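Putative aminooxidase (Propionibacterium acnes, PDB 2BA9) is an FAD-binding fatty acid isomerase that produces conjugated linoleic acid and belongs to the flavin-containing amine oxidoreductase family. Local coordinates at residues G59-V64 with L198-D203; R55-A60 with V312-W317. All coordinates share one frame; numbering follows the deposited sequence.

Contact 1 of 2, residues G59-V64 with L198-D203; sequences GAIMGV and LWTWAD. With FAD (flavin-adenine dinucleotide), chain D.
G63 and W199 face each other as a single antiparallel hydrogen-bonded pair. G63 N donates to W199 O at 3.1 Å (N-H...O angle 151°), and W199 N returns a bond to G63 O at 2.8 Å, its donor lying above the carbonyl plane instead of on a lone pair. It is one isolated bridge, and M62 CA adds a CA-H...O contact to W199 O at 3.0 Å.

Two tryptophans present different surfaces to 59-64. The W199 indole has V64 O over one face, 3.4 Å above its plane and displaced toward the rim. W201 instead turns an edge to the loop, with I61 O in its ring plane, 3.5 Å from W201 CE3. Its CG is anti to the carbonyl carbon (chi1 -67°), and chi2 at -92° brings the edge of the six-membered ring to I61 O and M62 C.

The aliphatic end is made by L198. Its CD2 meets V64 CG1 at 3.6 Å, the two side chains lying alongside and pointing the same way, while M62 crosses L198 at a slant with its sulfur near both methyls. M62 CG sits between backbone N and carbonyl carbon, close to FAD O4, and the bend at chi3 swings CE off the line of the chain. F193 of helix 187-195 touches both M62 and L198.

A water accepts from W201 N and lies 2.9 Å from I61 O, to which it can donate. On the flavin side M62 O approaches FAD N3 at 3.0 Å. The chemistry therefore implies a loop fixed by a backbone pair together with aliphatic packing on L198: 198-203 ties down G63 next to the residue whose carbonyl faces the isoalloxazine.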
# COMPACT_ATOMS: atom_id res chain seq x y z
N GLY A 59 -1.02 -10.53 -1.77
CA GLY A 59 -0.85 -9.08 -1.59
C GLY A 59 0.03 -8.44 -2.65
O GLY A 59 -0.11 -8.74 -3.86
N ALA A 60 0.94 -7.57 -2.21
CA ALA A 60 1.90 -6.93 -3.10
C ALA A 60 2.55 -7.92 -4.04
O ALA A 60 2.86 -9.06 -3.66
CB ALA A 60 2.98 -6.19 -2.30
N ILE A 61 2.73 -7.46 -5.28
CA ILE A 61 3.38 -8.20 -6.34
C ILE A 61 4.68 -7.54 -6.80
O ILE A 61 5.69 -8.21 -7.01
CB ILE A 61 2.48 -8.27 -7.59
CG1 ILE A 61 1.09 -8.81 -7.23
CG2 ILE A 61 3.16 -9.11 -8.68
CD1 ILE A 61 0.05 -8.68 -8.35
N MET A 62 4.65 -6.23 -6.98
CA MET A 62 5.68 -5.54 -7.76
C MET A 62 6.28 -4.29 -7.14
O MET A 62 5.75 -3.72 -6.18
CB MET A 62 5.12 -5.17 -9.14
CG MET A 62 4.01 -4.11 -9.15
SD MET A 62 3.08 -4.14 -10.70
CE MET A 62 2.05 -5.60 -10.47
N GLY A 63 7.40 -3.88 -7.73
CA GLY A 63 8.04 -2.60 -7.48
C GLY A 63 8.56 -2.00 -8.78
O GLY A 63 8.35 -2.57 -9.86
N VAL A 64 9.23 -0.86 -8.67
CA VAL A 64 9.90 -0.22 -9.80
C VAL A 64 11.34 0.05 -9.42
O VAL A 64 11.68 -0.04 -8.23
CB VAL A 64 9.19 1.11 -10.23
CG1 VAL A 64 7.94 0.81 -11.05
CG2 VAL A 64 8.87 1.98 -9.01
N LEU A 198 9.23 -3.32 -14.31
CA LEU A 198 8.62 -3.67 -13.02
C LEU A 198 9.29 -4.87 -12.35
O LEU A 198 9.54 -5.90 -13.00
CB LEU A 198 7.14 -3.97 -13.23
CG LEU A 198 6.27 -2.79 -13.67
CD1 LEU A 198 4.97 -3.27 -14.31
CD2 LEU A 198 5.98 -1.89 -12.49
N TRP A 199 9.59 -4.75 -11.06
CA TRP A 199 10.16 -5.85 -10.29
C TRP A 199 9.09 -6.82 -9.80
O TRP A 199 8.01 -6.40 -9.37
CB TRP A 199 10.90 -5.34 -9.06
CG TRP A 199 12.05 -4.44 -9.30
CD1 TRP A 199 12.68 -4.20 -10.48
CD2 TRP A 199 12.74 -3.68 -8.31
NE1 TRP A 199 13.71 -3.32 -10.28
CE2 TRP A 199 13.77 -2.99 -8.96
CE3 TRP A 199 12.58 -3.52 -6.92
CZ2 TRP A 199 14.64 -2.15 -8.27
CZ3 TRP A 199 13.43 -2.69 -6.25
CH2 TRP A 199 14.46 -2.01 -6.92
N THR A 200 9.40 -8.11 -9.86
CA THR A 200 8.63 -9.16 -9.21
C THR A 200 9.62 -10.13 -8.59
O THR A 200 10.80 -10.13 -8.93
CB THR A 200 7.72 -9.95 -10.18
OG1 THR A 200 8.51 -10.66 -11.14
CG2 THR A 200 6.74 -9.03 -10.91
N TRP A 201 9.11 -10.98 -7.71
CA TRP A 201 9.94 -11.92 -6.97
C TRP A 201 9.38 -13.33 -7.11
O TRP A 201 8.19 -13.55 -6.87
CB TRP A 201 10.00 -11.48 -5.50
CG TRP A 201 10.73 -10.18 -5.34
CD1 TRP A 201 12.06 -10.02 -5.09
CD2 TRP A 201 10.18 -8.87 -5.45
NE1 TRP A 201 12.37 -8.69 -5.02
CE2 TRP A 201 11.24 -7.96 -5.24
CE3 TRP A 201 8.90 -8.37 -5.69
CZ2 TRP A 201 11.05 -6.57 -5.27
CZ3 TRP A 201 8.72 -6.99 -5.72
CH2 TRP A 201 9.79 -6.11 -5.50
N ALA A 202 10.23 -14.28 -7.53
CA ALA A 202 9.84 -15.69 -7.71
C ALA A 202 9.25 -16.28 -6.44
O ALA A 202 8.24 -16.99 -6.48
CB ALA A 202 11.04 -16.56 -8.15
N ASP A 203 9.90 -15.98 -5.31
CA ASP A 203 9.49 -16.48 -4.00
C ASP A 203 8.57 -15.51 -3.28
O ASP A 203 8.37 -15.60 -2.07
CB ASP A 203 10.72 -16.82 -3.15
CG ASP A 203 11.39 -18.11 -3.59
OD1 ASP A 203 10.74 -19.19 -3.48
OD2 ASP A 203 12.55 -18.05 -4.06
PA FAD D . 1.03 -3.95 6.67
O1A FAD D . 1.69 -4.53 5.46
O2A FAD D . -0.48 -3.99 6.71
O5B FAD D . 1.54 -4.75 7.96
C5B FAD D . 1.08 -4.33 9.22
C4B FAD D . 1.46 -5.33 10.28
O4B FAD D . 1.02 -4.86 11.54
C3B FAD D . 0.83 -6.70 10.03
O3B FAD D . 1.82 -7.70 10.04
C2B FAD D . -0.18 -6.85 11.14
O2B FAD D . -0.45 -8.21 11.48
C1B FAD D . 0.44 -5.94 12.23
N9A FAD D . -0.60 -5.52 13.19
C8A FAD D . -1.80 -4.90 12.91
N7A FAD D . -2.47 -4.70 14.08
C5A FAD D . -1.71 -5.18 15.10
C6A FAD D . -1.90 -5.26 16.49
N6A FAD D . -2.84 -4.45 17.08
N1A FAD D . -0.89 -5.80 17.27
C2A FAD D . 0.27 -6.32 16.70
N3A FAD D . 0.44 -6.24 15.33
C4A FAD D . -0.53 -5.70 14.54
N1 FAD D . 2.79 -2.34 -2.44
C2 FAD D . 3.70 -1.97 -3.40
O2 FAD D . 4.70 -1.33 -3.09
N3 FAD D . 3.48 -2.31 -4.72
C4 FAD D . 2.36 -3.03 -5.08
O4 FAD D . 2.19 -3.33 -6.27
C4X FAD D . 1.43 -3.41 -4.10
N5 FAD D . 0.29 -4.12 -4.41
C5X FAD D . -0.54 -4.64 -3.44
C6 FAD D . -1.61 -5.46 -3.78
C7 FAD D . -2.41 -6.01 -2.78
C7M FAD D . -3.55 -6.91 -3.19
C8 FAD D . -2.16 -5.72 -1.45
C8M FAD D . -2.99 -6.28 -0.34
C9 FAD D . -1.09 -4.89 -1.12
C9A FAD D . -0.28 -4.33 -2.10
N10 FAD D . 0.79 -3.47 -1.79
C10 FAD D . 1.68 -3.07 -2.77
C1' FAD D . 0.81 -2.70 -0.51
C2' FAD D . 1.84 -3.25 0.47
O2' FAD D . 1.75 -4.66 0.60
C3' FAD D . 1.61 -2.55 1.80
O3' FAD D . 1.56 -1.14 1.60
C4' FAD D . 2.70 -2.92 2.80
O4' FAD D . 2.57 -4.28 3.22
C5' FAD D . 2.61 -1.96 3.98
O5' FAD D . 3.38 -2.44 5.05
P FAD D . 3.04 -1.97 6.56
O1P FAD D . 3.96 -2.67 7.55
O2P FAD D . 3.18 -0.48 6.61
O3P FAD D . 1.54 -2.44 6.86
O HOH W 1 6.27 -11.02 -7.04

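Contact 2 of 2, residues R55-A60 with V312-W317; sequences RYEMGA and VYYHRW. With FAD (flavin-adenine dinucleotide), chain D.
R55 O is gripped by three N-H groups from 312-317. The shortest and straightest bond runs from R316 NE to R55 O at 2.9 Å (N-H...O angle 160°), in the carbonyl plane and on a lone pair, with the oxygen also within the guanidinium plane. R316 NH2 and W317 NE1 add weak bonds to R55 O at 3.3 Å each, and the oxygen lies in the plane of the W317 indole, at its edge.

R316 reaches this carbonyl with its chain extended from CG to NE and CG anti to the backbone N (chi1 177°). Its rotation is fixed from another edge as well: R316 NH1 donates to Y314 OH at 2.9 Å, again in plane. The aliphatic part of R316 lies between two rings, CB over a face of Y314 and CG 3.7 Å above the plane of W317.

E57 approaches the guanidinium from over one face, through carbon: E57 CG is 3.8 Å from R316 NH1. Bent at chi2 (-79°), the glutamate brings OE2 no nearer to R316 NH1 than 4.2 Å, well out of the guanidinium plane, so the charges probably attract without a salt bridge. A water lies between them, accepting from R316 NH1 and within hydrogen-bonding distance of E57 OE2. The carboxylate is also bound by S48 OG and T205 N, and R316 NH2 probably also hydrogen-bonds to W201 O.

Here R316, near the end of strand 310-315 of the mixed sheet, clamps the end of strand 54-55, where the FAD-lining loop begins. The contact anchors the start of a loop that runs on to the isoalloxazine, where A60 CA lies 3.4 Å from FAD C5X, in a flavin-containing amine oxidoreductase fold.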
# COMPACT_ATOMS: atom_id res chain seq x y z
N ARG A 55 4.99 -20.17 -4.96
CA ARG A 55 4.26 -19.20 -4.18
C ARG A 55 3.47 -18.26 -5.06
O ARG A 55 3.94 -17.79 -6.10
CB ARG A 55 5.21 -18.41 -3.27
CG ARG A 55 6.01 -19.30 -2.32
CD ARG A 55 7.06 -18.54 -1.56
NE ARG A 55 6.51 -17.75 -0.47
CZ ARG A 55 7.23 -17.14 0.48
NH1 ARG A 55 8.55 -17.23 0.49
NH2 ARG A 55 6.62 -16.46 1.43
N TYR A 56 2.25 -17.96 -4.63
CA TYR A 56 1.45 -16.95 -5.29
C TYR A 56 1.31 -15.76 -4.35
O TYR A 56 1.68 -15.83 -3.18
CB TYR A 56 0.08 -17.52 -5.70
CG TYR A 56 -0.77 -18.02 -4.56
CD1 TYR A 56 -1.76 -17.22 -4.01
CD2 TYR A 56 -0.61 -19.30 -4.04
CE1 TYR A 56 -2.58 -17.68 -2.98
CE2 TYR A 56 -1.41 -19.76 -3.02
CZ TYR A 56 -2.39 -18.95 -2.49
OH TYR A 56 -3.18 -19.41 -1.46
N GLU A 57 0.77 -14.66 -4.88
CA GLU A 57 0.69 -13.42 -4.14
C GLU A 57 -0.78 -13.17 -3.77
O GLU A 57 -1.67 -13.09 -4.64
CB GLU A 57 1.24 -12.25 -4.96
CG GLU A 57 2.71 -12.36 -5.42
CD GLU A 57 3.73 -12.02 -4.33
OE1 GLU A 57 3.45 -12.26 -3.13
OE2 GLU A 57 4.84 -11.52 -4.69
N MET A 58 -1.02 -13.10 -2.48
CA MET A 58 -2.29 -12.60 -1.96
C MET A 58 -2.22 -11.09 -1.73
O MET A 58 -3.25 -10.44 -1.54
CB MET A 58 -2.66 -13.35 -0.67
CG MET A 58 -3.23 -14.74 -0.94
SD MET A 58 -4.76 -14.78 -1.95
CE MET A 58 -5.80 -13.69 -0.96
N GLY A 59 -1.02 -10.53 -1.77
CA GLY A 59 -0.85 -9.08 -1.59
C GLY A 59 0.03 -8.44 -2.65
O GLY A 59 -0.11 -8.74 -3.86
N ALA A 60 0.94 -7.57 -2.21
CA ALA A 60 1.90 -6.93 -3.10
C ALA A 60 2.55 -7.92 -4.04
O ALA A 60 2.86 -9.06 -3.66
CB ALA A 60 2.98 -6.19 -2.30
N VAL A 312 -8.92 -6.01 -12.36
CA VAL A 312 -7.68 -6.56 -12.89
C VAL A 312 -7.54 -7.97 -12.36
O VAL A 312 -8.08 -8.31 -11.30
CB VAL A 312 -6.44 -5.71 -12.49
CG1 VAL A 312 -6.35 -5.59 -10.98
CG2 VAL A 312 -5.15 -6.31 -13.07
N TYR A 313 -6.85 -8.81 -13.13
CA TYR A 313 -6.46 -10.13 -12.65
C TYR A 313 -5.02 -10.39 -13.03
O TYR A 313 -4.53 -9.87 -14.02
CB TYR A 313 -7.39 -11.23 -13.16
CG TYR A 313 -7.54 -11.32 -14.66
CD1 TYR A 313 -6.60 -11.99 -15.44
CD2 TYR A 313 -8.64 -10.76 -15.30
CE1 TYR A 313 -6.75 -12.08 -16.81
CE2 TYR A 313 -8.79 -10.84 -16.66
CZ TYR A 313 -7.86 -11.51 -17.42
OH TYR A 313 -8.03 -11.58 -18.81
N TYR A 314 -4.37 -11.21 -12.21
CA TYR A 314 -2.94 -11.46 -12.31
C TYR A 314 -2.60 -12.87 -12.81
O TYR A 314 -2.92 -13.87 -12.15
CB TYR A 314 -2.32 -11.21 -10.94
CG TYR A 314 -0.84 -11.47 -10.80
CD1 TYR A 314 0.05 -11.22 -11.83
CD2 TYR A 314 -0.34 -11.94 -9.60
CE1 TYR A 314 1.41 -11.46 -11.67
CE2 TYR A 314 0.99 -12.18 -9.42
CZ TYR A 314 1.87 -11.94 -10.46
OH TYR A 314 3.20 -12.17 -10.25
N HIS A 315 -1.96 -12.92 -13.98
CA HIS A 315 -1.37 -14.12 -14.58
C HIS A 315 0.11 -14.25 -14.17
O HIS A 315 0.95 -13.51 -14.66
CB HIS A 315 -1.50 -14.00 -16.12
CG HIS A 315 -1.01 -15.20 -16.90
ND1 HIS A 315 0.15 -15.17 -17.64
CD2 HIS A 315 -1.55 -16.42 -17.09
CE1 HIS A 315 0.32 -16.34 -18.24
NE2 HIS A 315 -0.70 -17.12 -17.93
N ARG A 316 0.42 -15.20 -13.30
CA ARG A 316 1.75 -15.25 -12.65
C ARG A 316 2.69 -16.32 -13.22
O ARG A 316 3.83 -16.01 -13.63
CB ARG A 316 1.59 -15.45 -11.14
CG ARG A 316 2.91 -15.58 -10.34
CD ARG A 316 2.66 -15.27 -8.87
NE ARG A 316 3.78 -15.57 -7.97
CZ ARG A 316 4.79 -14.75 -7.71
NH1 ARG A 316 4.90 -13.58 -8.32
NH2 ARG A 316 5.73 -15.11 -6.83
N TRP A 317 2.23 -17.57 -13.20
CA TRP A 317 3.00 -18.69 -13.69
C TRP A 317 2.46 -19.10 -15.04
O TRP A 317 1.42 -19.76 -15.13
CB TRP A 317 2.92 -19.86 -12.71
CG TRP A 317 3.42 -19.51 -11.33
CD1 TRP A 317 2.69 -19.49 -10.17
CD2 TRP A 317 4.75 -19.13 -10.97
NE1 TRP A 317 3.48 -19.12 -9.12
CE2 TRP A 317 4.75 -18.89 -9.58
CE3 TRP A 317 5.94 -18.97 -11.69
CZ2 TRP A 317 5.90 -18.51 -8.89
CZ3 TRP A 317 7.09 -18.59 -10.99
CH2 TRP A 317 7.05 -18.36 -9.61
PA FAD D . 1.03 -3.95 6.67
O1A FAD D . 1.69 -4.53 5.46
O2A FAD D . -0.48 -3.99 6.71
O5B FAD D . 1.54 -4.75 7.96
C5B FAD D . 1.08 -4.33 9.22
C4B FAD D . 1.46 -5.33 10.28
O4B FAD D . 1.02 -4.86 11.54
C3B FAD D . 0.83 -6.70 10.03
O3B FAD D . 1.82 -7.70 10.04
C2B FAD D . -0.18 -6.85 11.14
O2B FAD D . -0.45 -8.21 11.48
C1B FAD D . 0.44 -5.94 12.23
N9A FAD D . -0.60 -5.52 13.19
C8A FAD D . -1.80 -4.90 12.91
N7A FAD D . -2.47 -4.70 14.08
C5A FAD D . -1.71 -5.18 15.10
C6A FAD D . -1.90 -5.26 16.49
N6A FAD D . -2.84 -4.45 17.08
N1A FAD D . -0.89 -5.80 17.27
C2A FAD D . 0.27 -6.32 16.70
N3A FAD D . 0.44 -6.24 15.33
C4A FAD D . -0.53 -5.70 14.54
N1 FAD D . 2.79 -2.34 -2.44
C2 FAD D . 3.70 -1.97 -3.40
O2 FAD D . 4.70 -1.33 -3.09
N3 FAD D . 3.48 -2.31 -4.72
C4 FAD D . 2.36 -3.03 -5.08
O4 FAD D . 2.19 -3.33 -6.27
C4X FAD D . 1.43 -3.41 -4.10
N5 FAD D . 0.29 -4.12 -4.41
C5X FAD D . -0.54 -4.64 -3.44
C6 FAD D . -1.61 -5.46 -3.78
C7 FAD D . -2.41 -6.01 -2.78
C7M FAD D . -3.55 -6.91 -3.19
C8 FAD D . -2.16 -5.72 -1.45
C8M FAD D . -2.99 -6.28 -0.34
C9 FAD D . -1.09 -4.89 -1.12
C9A FAD D . -0.28 -4.33 -2.10
N10 FAD D . 0.79 -3.47 -1.79
C10 FAD D . 1.68 -3.07 -2.77
C1' FAD D . 0.81 -2.70 -0.51
C2' FAD D . 1.84 -3.25 0.47
O2' FAD D . 1.75 -4.66 0.60
C3' FAD D . 1.61 -2.55 1.80
O3' FAD D . 1.56 -1.14 1.60
C4' FAD D . 2.70 -2.92 2.80
O4' FAD D . 2.57 -4.28 3.22
C5' FAD D . 2.61 -1.96 3.98
O5' FAD D . 3.38 -2.44 5.05
P FAD D . 3.04 -1.97 6.56
O1P FAD D . 3.96 -2.67 7.55
O2P FAD D . 3.18 -0.48 6.61
O3P FAD D . 1.54 -2.44 6.86
O HOH W 1 6.27 -11.02 -7.04

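In the fold
Contacts 1 and 2 share G59 and A60, and both lie among mostly buried residues on the same side of the chain's centre, their own centres about 9 Å apart. Neither is a surface contact. They secure successive parts of one FAD-lining loop: 312-317, from the mixed sheet, holds its start, and 198-203, a link between helices, holds its continuation. Contact 1 buries more area, 393 against 225 Å², through peptide pairing, aliphatic packing and indoles; contact 2 relies on a charged side chain gathering polar partners. R316 NH2 probably hydrogen-bonds to W201 O, and one water serves both contacts, so the two form a continuous polar network.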